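Long-range contacts in Alpha/beta hydrolase fold-3 domain protein (PDB 5LK6), which probably hydrolyses carboxylic ester and lipid ester bonds, as a thermostable lipase-type carboxylesterase of the alpha/beta hydrolase fold: residues A38-V43 / Y90-R95; S54-N59 / V122-D127; Y71-Y76 / V104-D109; Y116-A121 / S208-S213; D194-T199 / N271-F276. All blocks are in the same frame, centred on the assembly; numbering follows the deposited sequence.

Contact 1 of 5, residues A38-V43 / Y90-R95; sequences APKVEV and YDPLCR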
# COMPACT_ATOMS: atom_id res chain seq x y z
N ALA A 38 6.29 -17.70 12.25
CA ALA A 38 6.76 -17.24 10.95
C ALA A 38 8.16 -17.83 10.62
O ALA A 38 9.00 -17.90 11.46
CB ALA A 38 6.76 -15.70 10.86
N PRO A 39 8.38 -18.25 9.37
CA PRO A 39 9.75 -18.55 8.97
C PRO A 39 10.68 -17.31 8.96
O PRO A 39 10.24 -16.16 8.89
CB PRO A 39 9.56 -19.05 7.54
CG PRO A 39 8.41 -18.20 7.04
CD PRO A 39 7.47 -18.34 8.20
N LYS A 40 11.96 -17.60 9.01
CA LYS A 40 13.02 -16.60 8.98
C LYS A 40 13.73 -16.61 7.63
O LYS A 40 14.53 -17.49 7.40
CB LYS A 40 14.03 -16.96 10.07
CG LYS A 40 13.44 -16.90 11.46
CD LYS A 40 14.45 -17.20 12.53
CE LYS A 40 13.76 -17.17 13.88
NZ LYS A 40 14.78 -16.90 14.92
N VAL A 41 13.47 -15.67 6.73
CA VAL A 41 14.25 -15.66 5.48
C VAL A 41 15.75 -15.51 5.79
O VAL A 41 16.09 -14.86 6.76
CB VAL A 41 13.77 -14.61 4.45
CG1 VAL A 41 12.32 -14.90 4.11
CG2 VAL A 41 13.90 -13.18 4.97
N GLU A 42 16.62 -16.19 5.02
CA GLU A 42 18.08 -16.01 5.11
C GLU A 42 18.37 -14.59 4.65
O GLU A 42 17.74 -14.12 3.74
CB GLU A 42 18.85 -16.99 4.24
CG GLU A 42 19.64 -18.12 4.92
CD GLU A 42 20.50 -18.91 3.88
OE1 GLU A 42 21.34 -18.28 3.16
OE2 GLU A 42 20.32 -20.16 3.74
N VAL A 43 19.28 -13.90 5.32
CA VAL A 43 19.73 -12.54 4.96
C VAL A 43 21.27 -12.58 4.99
O VAL A 43 21.82 -13.66 4.88
CB VAL A 43 19.14 -11.45 5.93
CG1 VAL A 43 17.68 -11.15 5.58
CG2 VAL A 43 19.31 -11.86 7.40
N TYR A 90 10.54 -10.57 17.29
CA TYR A 90 10.42 -9.76 16.07
C TYR A 90 11.37 -10.14 14.93
O TYR A 90 11.40 -9.49 13.86
CB TYR A 90 10.53 -8.26 16.42
CG TYR A 90 9.13 -7.69 16.69
CD1 TYR A 90 8.37 -8.11 17.79
CD2 TYR A 90 8.55 -6.82 15.82
CE1 TYR A 90 7.11 -7.63 18.00
CE2 TYR A 90 7.28 -6.33 16.04
CZ TYR A 90 6.57 -6.75 17.14
OH TYR A 90 5.32 -6.25 17.32
N ASP A 91 12.09 -11.23 15.14
CA ASP A 91 13.17 -11.58 14.29
C ASP A 91 12.65 -11.99 12.87
O ASP A 91 13.22 -11.55 11.86
CB ASP A 91 14.04 -12.65 15.00
CG ASP A 91 15.30 -13.06 14.18
OD1 ASP A 91 16.38 -12.39 14.31
OD2 ASP A 91 15.15 -14.07 13.42
N PRO A 92 11.58 -12.80 12.79
CA PRO A 92 11.01 -13.04 11.47
C PRO A 92 10.57 -11.78 10.69
O PRO A 92 10.86 -11.66 9.48
CB PRO A 92 9.81 -13.94 11.76
CG PRO A 92 10.20 -14.68 12.98
CD PRO A 92 10.93 -13.65 13.80
N LEU A 93 9.92 -10.85 11.35
CA LEU A 93 9.51 -9.65 10.66
C LEU A 93 10.72 -8.81 10.23
O LEU A 93 10.72 -8.25 9.14
CB LEU A 93 8.57 -8.85 11.56
CG LEU A 93 8.10 -7.49 11.06
CD1 LEU A 93 7.35 -7.59 9.76
CD2 LEU A 93 7.22 -6.88 12.14
N CYS A 94 11.71 -8.69 11.11
CA CYS A 94 12.81 -7.78 10.86
C CYS A 94 13.63 -8.34 9.74
O CYS A 94 14.10 -7.59 8.91
CB CYS A 94 13.68 -7.58 12.08
SG CYS A 94 12.96 -6.41 13.25
N ARG A 95 13.75 -9.66 9.71
CA ARG A 95 14.41 -10.34 8.58
C ARG A 95 13.72 -10.05 7.29
O ARG A 95 14.38 -9.76 6.33
CB ARG A 95 14.45 -11.86 8.78
CG ARG A 95 15.55 -12.33 9.72
CD ARG A 95 15.33 -13.79 10.08
NE ARG A 95 16.47 -14.25 10.88
CZ ARG A 95 17.67 -14.59 10.40
NH1 ARG A 95 17.94 -14.60 9.10
NH2 ARG A 95 18.61 -14.93 11.25
O HOH W 1 11.35 -13.85 8.05

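Contact 2 of 5, residues S54-N59 / V122-D127; sequences SEANIN and VIDSFD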
# COMPACT_ATOMS: atom_id res chain seq x y z
N SER A 54 22.30 6.49 27.48
CA SER A 54 22.35 7.43 28.59
C SER A 54 21.92 6.78 29.93
O SER A 54 22.46 7.13 30.96
CB SER A 54 21.58 8.74 28.26
OG SER A 54 20.17 8.72 28.56
N GLU A 55 20.98 5.83 29.92
CA GLU A 55 20.48 5.18 31.15
C GLU A 55 20.65 3.68 31.22
O GLU A 55 20.39 3.09 32.27
CB GLU A 55 18.99 5.51 31.36
CG GLU A 55 18.75 6.91 31.89
CD GLU A 55 17.29 7.27 32.00
OE1 GLU A 55 16.43 6.35 31.83
OE2 GLU A 55 17.02 8.47 32.25
N ALA A 56 21.02 3.05 30.13
CA ALA A 56 21.19 1.61 30.15
C ALA A 56 22.09 1.16 29.04
O ALA A 56 22.37 1.90 28.11
CB ALA A 56 19.84 0.94 30.03
N ASN A 57 22.50 -0.08 29.14
CA ASN A 57 23.19 -0.74 28.07
C ASN A 57 22.15 -1.47 27.19
O ASN A 57 21.62 -2.53 27.57
CB ASN A 57 24.25 -1.68 28.63
CG ASN A 57 25.49 -1.68 27.78
OD1 ASN A 57 25.71 -2.59 26.97
ND2 ASN A 57 26.26 -0.59 27.88
N ILE A 58 21.93 -0.91 26.00
CA ILE A 58 20.82 -1.29 25.09
C ILE A 58 21.17 -2.37 24.03
O ILE A 58 21.93 -2.10 23.08
CB ILE A 58 20.30 -0.03 24.32
CG1 ILE A 58 19.92 1.08 25.28
CG2 ILE A 58 19.10 -0.39 23.47
CD1 ILE A 58 20.04 2.43 24.63
N ASN A 59 20.57 -3.55 24.16
CA ASN A 59 20.73 -4.55 23.14
C ASN A 59 20.01 -4.21 21.86
O ASN A 59 18.93 -3.66 21.88
CB ASN A 59 20.25 -5.88 23.61
CG ASN A 59 21.08 -6.40 24.73
OD1 ASN A 59 22.17 -5.90 25.03
ND2 ASN A 59 20.56 -7.39 25.39
N VAL A 122 11.30 5.42 25.50
CA VAL A 122 11.50 6.52 24.56
C VAL A 122 12.96 6.87 24.59
O VAL A 122 13.60 7.00 23.53
CB VAL A 122 10.69 7.79 24.96
CG1 VAL A 122 11.11 9.02 24.18
CG2 VAL A 122 9.18 7.54 24.82
N ILE A 123 13.49 7.05 25.80
CA ILE A 123 14.88 7.39 25.98
C ILE A 123 15.83 6.34 25.37
O ILE A 123 16.78 6.72 24.71
CB ILE A 123 15.22 7.64 27.45
CG1 ILE A 123 14.52 8.93 27.94
CG2 ILE A 123 16.74 7.77 27.63
CD1 ILE A 123 14.48 9.02 29.46
N ASP A 124 15.56 5.05 25.56
CA ASP A 124 16.34 4.03 24.87
C ASP A 124 16.24 4.12 23.34
O ASP A 124 17.25 4.02 22.64
CB ASP A 124 15.91 2.62 25.33
CG ASP A 124 16.32 2.31 26.77
OD1 ASP A 124 16.95 3.16 27.44
OD2 ASP A 124 16.01 1.18 27.25
N SER A 125 15.03 4.30 22.83
CA SER A 125 14.79 4.35 21.40
C SER A 125 15.52 5.55 20.76
O SER A 125 16.12 5.41 19.70
CB SER A 125 13.29 4.40 21.09
OG SER A 125 12.67 3.18 21.43
N PHE A 126 15.49 6.71 21.42
CA PHE A 126 16.26 7.86 20.99
C PHE A 126 17.76 7.67 21.08
O PHE A 126 18.48 8.01 20.16
CB PHE A 126 15.94 9.06 21.84
CG PHE A 126 16.65 10.30 21.42
CD1 PHE A 126 16.29 10.97 20.24
CD2 PHE A 126 17.70 10.84 22.19
CE1 PHE A 126 16.94 12.14 19.83
CE2 PHE A 126 18.36 12.01 21.79
CZ PHE A 126 17.99 12.66 20.61
N ASP A 127 18.24 7.21 22.21
CA ASP A 127 19.67 7.04 22.42
C ASP A 127 20.28 6.10 21.41
O ASP A 127 21.38 6.37 20.96
CB ASP A 127 19.96 6.52 23.83
CG ASP A 127 19.73 7.57 24.88
OD1 ASP A 127 19.50 8.73 24.52
OD2 ASP A 127 19.78 7.23 26.08
O HOH W 2 19.31 4.67 27.57

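Contact 3 of 5, residues Y71-Y76 / V104-D109; sequences YGVLIY and VVVSVD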
# COMPACT_ATOMS: atom_id res chain seq x y z
N TYR A 71 24.89 0.99 2.32
CA TYR A 71 23.52 0.77 2.77
C TYR A 71 22.86 2.01 3.38
O TYR A 71 23.52 3.00 3.78
CB TYR A 71 23.55 -0.29 3.81
CG TYR A 71 24.18 -1.60 3.43
CD1 TYR A 71 23.63 -2.42 2.43
CD2 TYR A 71 25.31 -2.07 4.12
CE1 TYR A 71 24.17 -3.68 2.13
CE2 TYR A 71 25.87 -3.33 3.86
CZ TYR A 71 25.32 -4.15 2.86
OH TYR A 71 25.92 -5.41 2.63
N GLY A 72 21.53 1.99 3.40
CA GLY A 72 20.75 2.85 4.30
C GLY A 72 20.54 1.99 5.53
O GLY A 72 20.60 0.73 5.46
N VAL A 73 20.30 2.66 6.66
CA VAL A 73 20.06 1.95 7.95
C VAL A 73 18.68 2.28 8.51
O VAL A 73 18.33 3.45 8.68
CB VAL A 73 21.11 2.28 9.03
CG1 VAL A 73 20.88 1.42 10.28
CG2 VAL A 73 22.50 2.04 8.49
N LEU A 74 17.91 1.24 8.79
CA LEU A 74 16.57 1.40 9.39
C LEU A 74 16.62 1.02 10.87
O LEU A 74 16.93 -0.13 11.20
CB LEU A 74 15.56 0.52 8.67
CG LEU A 74 14.11 0.59 9.19
CD1 LEU A 74 13.52 1.94 8.85
CD2 LEU A 74 13.28 -0.55 8.61
N ILE A 75 16.31 1.97 11.75
CA ILE A 75 16.08 1.64 13.15
C ILE A 75 14.66 1.06 13.26
O ILE A 75 13.68 1.71 12.84
CB ILE A 75 16.12 2.87 14.05
CG1 ILE A 75 17.44 3.64 13.87
CG2 ILE A 75 15.86 2.44 15.50
CD1 ILE A 75 18.68 2.86 14.28
N TYR A 76 14.56 -0.15 13.80
CA TYR A 76 13.27 -0.79 13.95
C TYR A 76 12.97 -0.96 15.43
O TYR A 76 13.72 -1.62 16.11
CB TYR A 76 13.16 -2.13 13.22
CG TYR A 76 11.70 -2.53 13.11
CD1 TYR A 76 10.90 -2.02 12.10
CD2 TYR A 76 11.09 -3.28 14.11
CE1 TYR A 76 9.55 -2.34 12.03
CE2 TYR A 76 9.74 -3.59 14.05
CZ TYR A 76 8.97 -3.12 13.01
OH TYR A 76 7.62 -3.43 12.98
N VAL A 104 20.19 -2.05 6.09
CA VAL A 104 20.58 -2.59 7.37
C VAL A 104 19.43 -2.31 8.31
O VAL A 104 18.97 -1.17 8.42
CB VAL A 104 21.83 -1.90 7.92
CG1 VAL A 104 22.14 -2.39 9.35
CG2 VAL A 104 23.00 -2.15 7.00
N VAL A 105 18.96 -3.36 8.97
CA VAL A 105 17.96 -3.18 10.04
C VAL A 105 18.63 -3.36 11.42
O VAL A 105 19.32 -4.36 11.66
CB VAL A 105 16.76 -4.15 9.87
CG1 VAL A 105 15.79 -4.01 11.04
CG2 VAL A 105 16.04 -3.83 8.55
N VAL A 106 18.43 -2.37 12.29
CA VAL A 106 18.83 -2.42 13.69
C VAL A 106 17.55 -2.46 14.57
O VAL A 106 16.92 -1.43 14.85
CB VAL A 106 19.68 -1.18 14.01
CG1 VAL A 106 20.21 -1.18 15.44
CG2 VAL A 106 20.83 -1.10 13.06
N SER A 107 17.17 -3.67 14.99
CA SER A 107 16.06 -3.95 15.90
C SER A 107 16.49 -3.66 17.36
O SER A 107 17.37 -4.35 17.90
CB SER A 107 15.68 -5.42 15.71
OG SER A 107 14.60 -5.77 16.51
N VAL A 108 15.92 -2.62 17.97
CA VAL A 108 16.32 -2.18 19.32
C VAL A 108 15.51 -2.90 20.43
O VAL A 108 14.30 -2.86 20.37
CB VAL A 108 16.14 -0.67 19.42
CG1 VAL A 108 16.57 -0.17 20.78
CG2 VAL A 108 16.97 0.06 18.34
N ASP A 109 16.15 -3.60 21.38
CA ASP A 109 15.51 -4.13 22.62
C ASP A 109 15.45 -3.01 23.67
O ASP A 109 16.16 -3.02 24.67
CB ASP A 109 16.24 -5.39 23.21
CG ASP A 109 15.41 -6.67 23.17
OD1 ASP A 109 14.16 -6.59 23.22
OD2 ASP A 109 15.99 -7.79 23.13
O HOH W 3 12.80 -3.84 18.21

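Contact 4 of 5, residues Y116-A121 / S208-S213; sequences YKFPSA and SQYLRS. With SO4 (sulfate ion), chain E.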
# COMPACT_ATOMS: atom_id res chain seq x y z
N TYR A 116 10.30 -1.09 33.67
CA TYR A 116 10.73 0.25 33.39
C TYR A 116 9.58 1.00 32.79
O TYR A 116 9.01 0.63 31.74
CB TYR A 116 11.96 0.29 32.43
CG TYR A 116 13.10 -0.51 32.95
CD1 TYR A 116 14.00 0.03 33.90
CD2 TYR A 116 13.25 -1.85 32.57
CE1 TYR A 116 15.03 -0.74 34.42
CE2 TYR A 116 14.27 -2.64 33.10
CZ TYR A 116 15.15 -2.07 34.01
OH TYR A 116 16.13 -2.85 34.49
N LYS A 117 9.27 2.09 33.44
CA LYS A 117 8.11 2.89 33.12
C LYS A 117 8.50 3.95 32.11
O LYS A 117 9.64 4.27 31.94
CB LYS A 117 7.59 3.61 34.37
CG LYS A 117 7.36 2.72 35.60
CD LYS A 117 6.13 1.86 35.47
CE LYS A 117 5.89 1.10 36.73
NZ LYS A 117 5.12 -0.14 36.40
N PHE A 118 7.49 4.51 31.48
CA PHE A 118 7.62 5.70 30.70
C PHE A 118 8.40 6.76 31.50
O PHE A 118 8.15 6.92 32.70
CB PHE A 118 6.22 6.19 30.35
CG PHE A 118 6.20 7.54 29.71
CD1 PHE A 118 6.14 8.68 30.48
CD2 PHE A 118 6.18 7.67 28.31
CE1 PHE A 118 6.09 9.92 29.87
CE2 PHE A 118 6.17 8.89 27.70
CZ PHE A 118 6.10 10.01 28.48
N PRO A 119 9.33 7.50 30.88
CA PRO A 119 9.66 7.49 29.46
C PRO A 119 10.88 6.63 29.08
O PRO A 119 11.61 6.97 28.12
CB PRO A 119 9.95 8.94 29.21
CG PRO A 119 10.66 9.34 30.45
CD PRO A 119 9.97 8.62 31.57
N SER A 120 11.10 5.51 29.78
CA SER A 120 12.31 4.71 29.56
C SER A 120 12.42 4.17 28.12
O SER A 120 13.46 4.32 27.51
CB SER A 120 12.42 3.52 30.54
OG SER A 120 12.21 3.90 31.87
N ALA A 121 11.36 3.54 27.60
CA ALA A 121 11.33 3.08 26.23
C ALA A 121 11.67 4.18 25.21
O ALA A 121 12.24 3.88 24.15
CB ALA A 121 9.99 2.50 25.89
N SER A 208 -1.70 0.99 31.91
CA SER A 208 -1.63 0.78 33.37
C SER A 208 -0.23 0.33 33.72
O SER A 208 0.22 0.61 34.80
CB SER A 208 -2.73 -0.20 33.88
OG SER A 208 -2.39 -1.62 33.78
N GLN A 209 0.46 -0.37 32.81
CA GLN A 209 1.79 -0.87 33.09
C GLN A 209 2.91 0.15 32.77
O GLN A 209 3.93 0.20 33.49
CB GLN A 209 2.05 -2.17 32.39
CG GLN A 209 1.10 -3.33 32.66
CD GLN A 209 1.01 -3.78 34.11
OE1 GLN A 209 -0.01 -3.49 34.76
NE2 GLN A 209 2.03 -4.51 34.63
N TYR A 210 2.74 0.94 31.72
CA TYR A 210 3.82 1.81 31.22
C TYR A 210 3.76 3.22 31.86
O TYR A 210 4.79 3.73 32.31
CB TYR A 210 3.68 1.91 29.71
CG TYR A 210 4.63 2.75 28.89
CD1 TYR A 210 5.97 2.55 28.93
CD2 TYR A 210 4.14 3.67 28.00
CE1 TYR A 210 6.83 3.32 28.15
CE2 TYR A 210 4.99 4.44 27.19
CZ TYR A 210 6.34 4.26 27.26
OH TYR A 210 7.17 5.00 26.44
N LEU A 211 2.55 3.82 31.92
CA LEU A 211 2.39 5.21 32.36
C LEU A 211 2.50 5.32 33.88
O LEU A 211 2.24 4.35 34.60
CB LEU A 211 1.10 5.79 31.83
CG LEU A 211 0.94 5.81 30.30
CD1 LEU A 211 -0.37 6.40 29.88
CD2 LEU A 211 2.04 6.61 29.65
N ARG A 212 2.99 6.45 34.35
CA ARG A 212 3.17 6.66 35.78
C ARG A 212 2.01 7.36 36.49
O ARG A 212 1.77 7.14 37.68
CB ARG A 212 4.42 7.50 36.04
CG ARG A 212 5.73 6.93 35.47
CD ARG A 212 6.81 8.00 35.50
NE ARG A 212 6.49 9.13 34.64
CZ ARG A 212 7.35 10.05 34.23
NH1 ARG A 212 8.64 10.02 34.58
NH2 ARG A 212 6.91 11.03 33.43
N SER A 213 1.35 8.24 35.75
CA SER A 213 0.21 9.03 36.23
C SER A 213 -0.57 9.51 35.00
O SER A 213 -0.07 9.39 33.84
CB SER A 213 0.68 10.23 37.09
OG SER A 213 1.22 11.28 36.29
S SO4 E . 10.36 12.98 32.99
O1 SO4 E . 10.72 11.73 33.68
O2 SO4 E . 11.28 13.01 31.77
O3 SO4 E . 8.86 12.97 32.82
O4 SO4 E . 10.50 14.17 33.83
O HOH W 4 2.73 1.71 36.43

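Contact 5 of 5, residues D194-T199 / N271-F276; sequences DGFFLT and NVIHGF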
# COMPACT_ATOMS: atom_id res chain seq x y z
N ASP A 194 -13.94 -4.13 20.84
CA ASP A 194 -13.96 -5.58 21.20
C ASP A 194 -13.99 -6.47 19.99
O ASP A 194 -14.68 -6.19 18.99
CB ASP A 194 -15.21 -5.90 22.04
CG ASP A 194 -15.10 -5.38 23.48
OD1 ASP A 194 -14.24 -6.05 24.16
OD2 ASP A 194 -15.81 -4.33 23.90
N GLY A 195 -13.29 -7.58 20.09
CA GLY A 195 -13.40 -8.63 19.09
C GLY A 195 -12.48 -8.55 17.86
O GLY A 195 -12.61 -9.38 16.98
N PHE A 196 -11.56 -7.60 17.80
CA PHE A 196 -10.65 -7.52 16.66
C PHE A 196 -9.19 -7.59 17.10
O PHE A 196 -8.34 -6.87 16.61
CB PHE A 196 -10.95 -6.24 15.87
CG PHE A 196 -12.34 -6.19 15.27
CD1 PHE A 196 -13.38 -5.67 15.97
CD2 PHE A 196 -12.58 -6.70 14.03
CE1 PHE A 196 -14.66 -5.59 15.42
CE2 PHE A 196 -13.85 -6.62 13.48
CZ PHE A 196 -14.91 -6.07 14.18
N PHE A 197 -8.93 -8.47 18.04
CA PHE A 197 -7.62 -8.89 18.42
C PHE A 197 -6.97 -7.89 19.37
O PHE A 197 -6.58 -8.27 20.45
CB PHE A 197 -6.76 -9.24 17.21
CG PHE A 197 -5.42 -9.84 17.56
CD1 PHE A 197 -5.30 -11.17 17.93
CD2 PHE A 197 -4.26 -9.05 17.52
CE1 PHE A 197 -4.07 -11.70 18.24
CE2 PHE A 197 -3.03 -9.60 17.85
CZ PHE A 197 -2.94 -10.91 18.23
N LEU A 198 -6.81 -6.64 18.97
CA LEU A 198 -6.44 -5.58 19.89
C LEU A 198 -7.77 -4.96 20.37
O LEU A 198 -8.61 -4.58 19.56
CB LEU A 198 -5.51 -4.54 19.26
CG LEU A 198 -5.23 -3.28 20.08
CD1 LEU A 198 -4.41 -3.63 21.31
CD2 LEU A 198 -4.55 -2.18 19.29
N THR A 199 -7.93 -4.89 21.70
CA THR A 199 -9.13 -4.38 22.36
C THR A 199 -8.86 -3.16 23.18
O THR A 199 -7.72 -2.91 23.57
CB THR A 199 -9.74 -5.42 23.33
OG1 THR A 199 -8.92 -5.63 24.49
CG2 THR A 199 -9.95 -6.70 22.62
N ASN A 271 -9.93 -4.66 5.47
CA ASN A 271 -10.32 -6.01 5.81
C ASN A 271 -9.42 -6.73 6.87
O ASN A 271 -9.61 -7.92 7.08
CB ASN A 271 -10.39 -6.88 4.54
CG ASN A 271 -10.99 -6.14 3.34
OD1 ASN A 271 -10.32 -5.87 2.32
ND2 ASN A 271 -12.24 -5.82 3.46
N VAL A 272 -8.48 -6.01 7.52
CA VAL A 272 -7.54 -6.62 8.45
C VAL A 272 -7.51 -5.94 9.80
O VAL A 272 -8.14 -4.87 10.04
CB VAL A 272 -6.09 -6.67 7.90
CG1 VAL A 272 -6.03 -7.43 6.57
CG2 VAL A 272 -5.50 -5.28 7.78
N ILE A 273 -6.76 -6.57 10.68
CA ILE A 273 -6.72 -6.21 12.08
C ILE A 273 -5.37 -5.65 12.47
O ILE A 273 -4.39 -5.74 11.75
CB ILE A 273 -7.02 -7.43 12.96
CG1 ILE A 273 -6.15 -8.63 12.60
CG2 ILE A 273 -8.47 -7.82 12.80
CD1 ILE A 273 -6.00 -9.63 13.71
N HIS A 274 -5.36 -5.02 13.62
CA HIS A 274 -4.11 -4.57 14.20
C HIS A 274 -3.10 -5.69 14.29
O HIS A 274 -3.44 -6.79 14.55
CB HIS A 274 -4.37 -4.07 15.62
CG HIS A 274 -3.26 -3.26 16.18
ND1 HIS A 274 -3.08 -1.93 15.85
CD2 HIS A 274 -2.28 -3.58 17.04
CE1 HIS A 274 -2.04 -1.47 16.51
NE2 HIS A 274 -1.54 -2.45 17.24
N GLY A 275 -1.83 -5.40 14.09
CA GLY A 275 -0.75 -6.39 14.28
C GLY A 275 -0.53 -7.36 13.12
O GLY A 275 0.28 -8.28 13.26
N PHE A 276 -1.22 -7.17 12.00
CA PHE A 276 -1.20 -8.13 10.92
C PHE A 276 0.18 -8.41 10.27
O PHE A 276 0.36 -9.49 9.73
CB PHE A 276 -2.29 -7.81 9.84
CG PHE A 276 -2.00 -6.62 8.93
CD1 PHE A 276 -2.20 -5.32 9.35
CD2 PHE A 276 -1.60 -6.83 7.62
CE1 PHE A 276 -1.96 -4.25 8.53
CE2 PHE A 276 -1.33 -5.75 6.78
CZ PHE A 276 -1.51 -4.45 7.24
O HOH W 5 -7.60 -4.67 15.17

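Contact 1 of 5, residues A38-V43 / Y90-R95
Arg95 crosses the loop 38-43 with its aliphatic part against Lys40, Arg95 CD lying 3.4 Å from Lys40 CB, and its chain stays extended from CG to NE (chi2 168°, chi3 175°), which carries the guanidinium to the backbone of Val41. Arg95 NH1 donates to Val41 O at 3.0 Å, the oxygen lying 18° out of the guanidinium plane, while Arg95 NE reaches back one helical turn to Asp91 OD2 at 2.9 Å, in that plane. From the loop, Lys40 NZ reaches Asp91 OD2 at 3.2 Å, a salt bridge whose hydrogen bond is weak. Asp91 OD1 turns to Arg61 and Tyr63. Ala38 CB rests on Pro92 CB at 3.6 Å, and one water bridges Pro39 O, Val41 N and Pro92 O. A leucine in place of Arg95 would probably leave Val41 O without this donor and Asp91 OD2 with the weaker lysine bridge. With both cations drawn to a shared carboxylate oxygen, the network ties the loop before strand 46-52 to helix 91-101, and Asp91 is likely to remain ionised.

Contact 2 of 5, residues S54-N59 / V122-D127
Asp127 OD2 takes two bonds from Ser54: the hydroxyl OG donates to its syn lone pair at 2.9 Å, and the backbone N donates at 3.0 Å from above the carboxylate plane, 52° out of it. The serine hydroxyl sits between its own backbone N and carbonyl carbon (chi1 87°), a rotation that lets OG and N reach the same oxygen. Beside this grip Ile58 CD1 lies over the helix backbone, 3.8 Å from Asp124 O, and Ile123 CD1 meets the carboxylate end of Glu55, 3.8 Å from OE2. A water forms the next layer, accepting from Glu55 N and donating to Asp124 OD1 at 2.8 Å and to Asp127 OD2. Farther out, Arg111 makes salt bridges with both Glu55 OE1 and Asp124 OD2, a cation that probably offsets the gathering of acidic groups. The arrangement fastens the turn between the antiparallel strands 46-52 and 57-63 to helix 120-133, a beta-hairpin at the edge of the alpha/beta hydrolase sheet held against one of its flanking helices.

Contact 3 of 5, residues Y71-Y76 / V104-D109
The Tyr71 ring meets Val104 CG2 obliquely, with CD2 3.7 Å from that methyl and the two side chains crossing at about a right angle; its hydroxyl binds Ala67 O. The Tyr76 ring leads away from strand 104-108, leaving CB to touch Val105 CG1 at 3.9 Å, and it lies among Leu93 and Cys94 of helix 91-101 and Ala148 of strand 144-150. Tyr76 CG stands opposite the backbone N (chi1 -164°), a turn that sends the ring out toward Asp150, to which its OH is bonded. Between the strands five backbone bonds alternate in the parallel pattern, from Val104 N to Gly72 O through to Val108 N to Tyr76 O. Leu74 N to Val104 O is nearly straight (172°), whereas Tyr76 N approaches Val106 O from 45° above the carbonyl plane. Strands 72-77 and 104-108, linked through helix 91-101, make a beta-alpha-beta crossover in the core of the alpha/beta hydrolase sheet. Val73, Ile75, Val104 and Val106 occupy the face toward helix 120-133: Val73 CG1 meets Val106 CG2 at 3.8 Å, and farther along Ile75 CG2 meets Val108 CG2 at 3.9 Å. Leu74, Tyr76, Val105 and Ser107 point to the other face, where a water accepts from Ser107 OG and donates to Tyr76 O and Val108 O.

Contact 4 of 5, residues Y116-A121 / S208-S213
Phe118 and Tyr210 supply the aromatic part. The edge of the Phe118 ring is directed at the face of Tyr210 in an offset edge-to-face pair, planes at 85° and centroids 5.4 Å apart. Phe118 CB adds a CH-pi contact, 3.6 Å from the Tyr210 centroid and almost on the ring normal. A chi1 near 180° (179°) folds the Tyr210 ring back under Phe118, and its OH comes within 3.8 Å of Ala121 CB. With an alanine at Tyr210 the ring under Phe118 CB is gone, and Phe118 would probably be freer to turn, with a gap beside Ala121.

One backbone and one lysine bond cross the contact: Phe118 N donates to Tyr210 O at 2.9 Å, and Lys117 NZ to Gln209 O at 3.2 Å. Lys117 NZ also binds Pro114 O and a water that donates to Ser208 O and Leu211 O.

The charged part is Arg212. Its guanidinium lays one face on Phe118 O and Pro119 CD, while the edge grips a sulfate, probably from the crystallisation liquor, Arg212 NH1 bonding to sulfate O1 and Arg212 NH2 to sulfate O3, each at 2.8 Å. Arg221 shares this anion; Asp216 bridges to Arg212 NH2.

The contact joins the cis-proline turn leading into helix 120-133 to the end of helix 200-210, with Leu156 of helix 152-163 touching Ala121 and Tyr210, whose ring also stacks with Phe82.

Contact 5 of 5, residues D194-T199 / N271-F276
The first torsions of Leu198 (chi1 171°) and His274 (chi1 -164°), both near 180°, bring the leucine side chain over the imidazole. Leu198 CD2 sits above the His274 ring centre in a CH-pi contact, 3.5 Å from the centroid and 9° off the normal, and Leu198 CB backs it up at 3.8 Å from His274 CB. Phe197, whose backbone has positive phi, turns its side chain to Ile273: Phe197 CB lies 3.6 Å from Ile273 CD1, the two side chains crossing at about a right angle. Phe197 CD2 lies 3.8 Å from His274 O, which is oblique to the ring. Ile273 CG2 lies at the edge of the Phe196 ring, 4.3 Å from Phe196 CB. A water links the backbones, donating to Phe196 O and accepting from His274 N, each at 2.7 Å. A type II beta turn from Ile273 to Phe276 follows, with Gly275 at positive phi.

Outside the two segments, His274 ND1 is bonded to Asp244 OD2, its side chain touches Ser151, and Tyr177 and Leu246 lie nearby. This arrangement is consistent with the Ser-His-Asp triad of alpha/beta hydrolases, Ser151 probably standing on the nucleophile elbow. The apolar cover from Leu198 and the bond to Asp244 are likely to restrict rotation of the imidazole, while the water holds the backbone N of the same histidine to the loop 194-199.

Contacts 2 and 3 meet on the central sheet, where strands 57-63 and 104-108 are neighbours; Ile58 packs on Val108, and along the chain contact 3 falls between the two segments of contact 2. Contact 1 borders contact 3 (centres about 14 Å apart) through helix 91-101, which lies in the chain between strands 72-77 and 104-108. Contact 4 shares helix 120-133 with contact 2, Val122 touching Tyr210, their centres about 14 Å apart. Contact 5 stands apart, its centre about 26 Å from that of contact 3 and across the chain's centre. The segments of contact 4 alternate with those of contact 5. Contacts 1 to 4 join strands, helices and loops of the framework, while contact 5 alone holds the probable catalytic histidine.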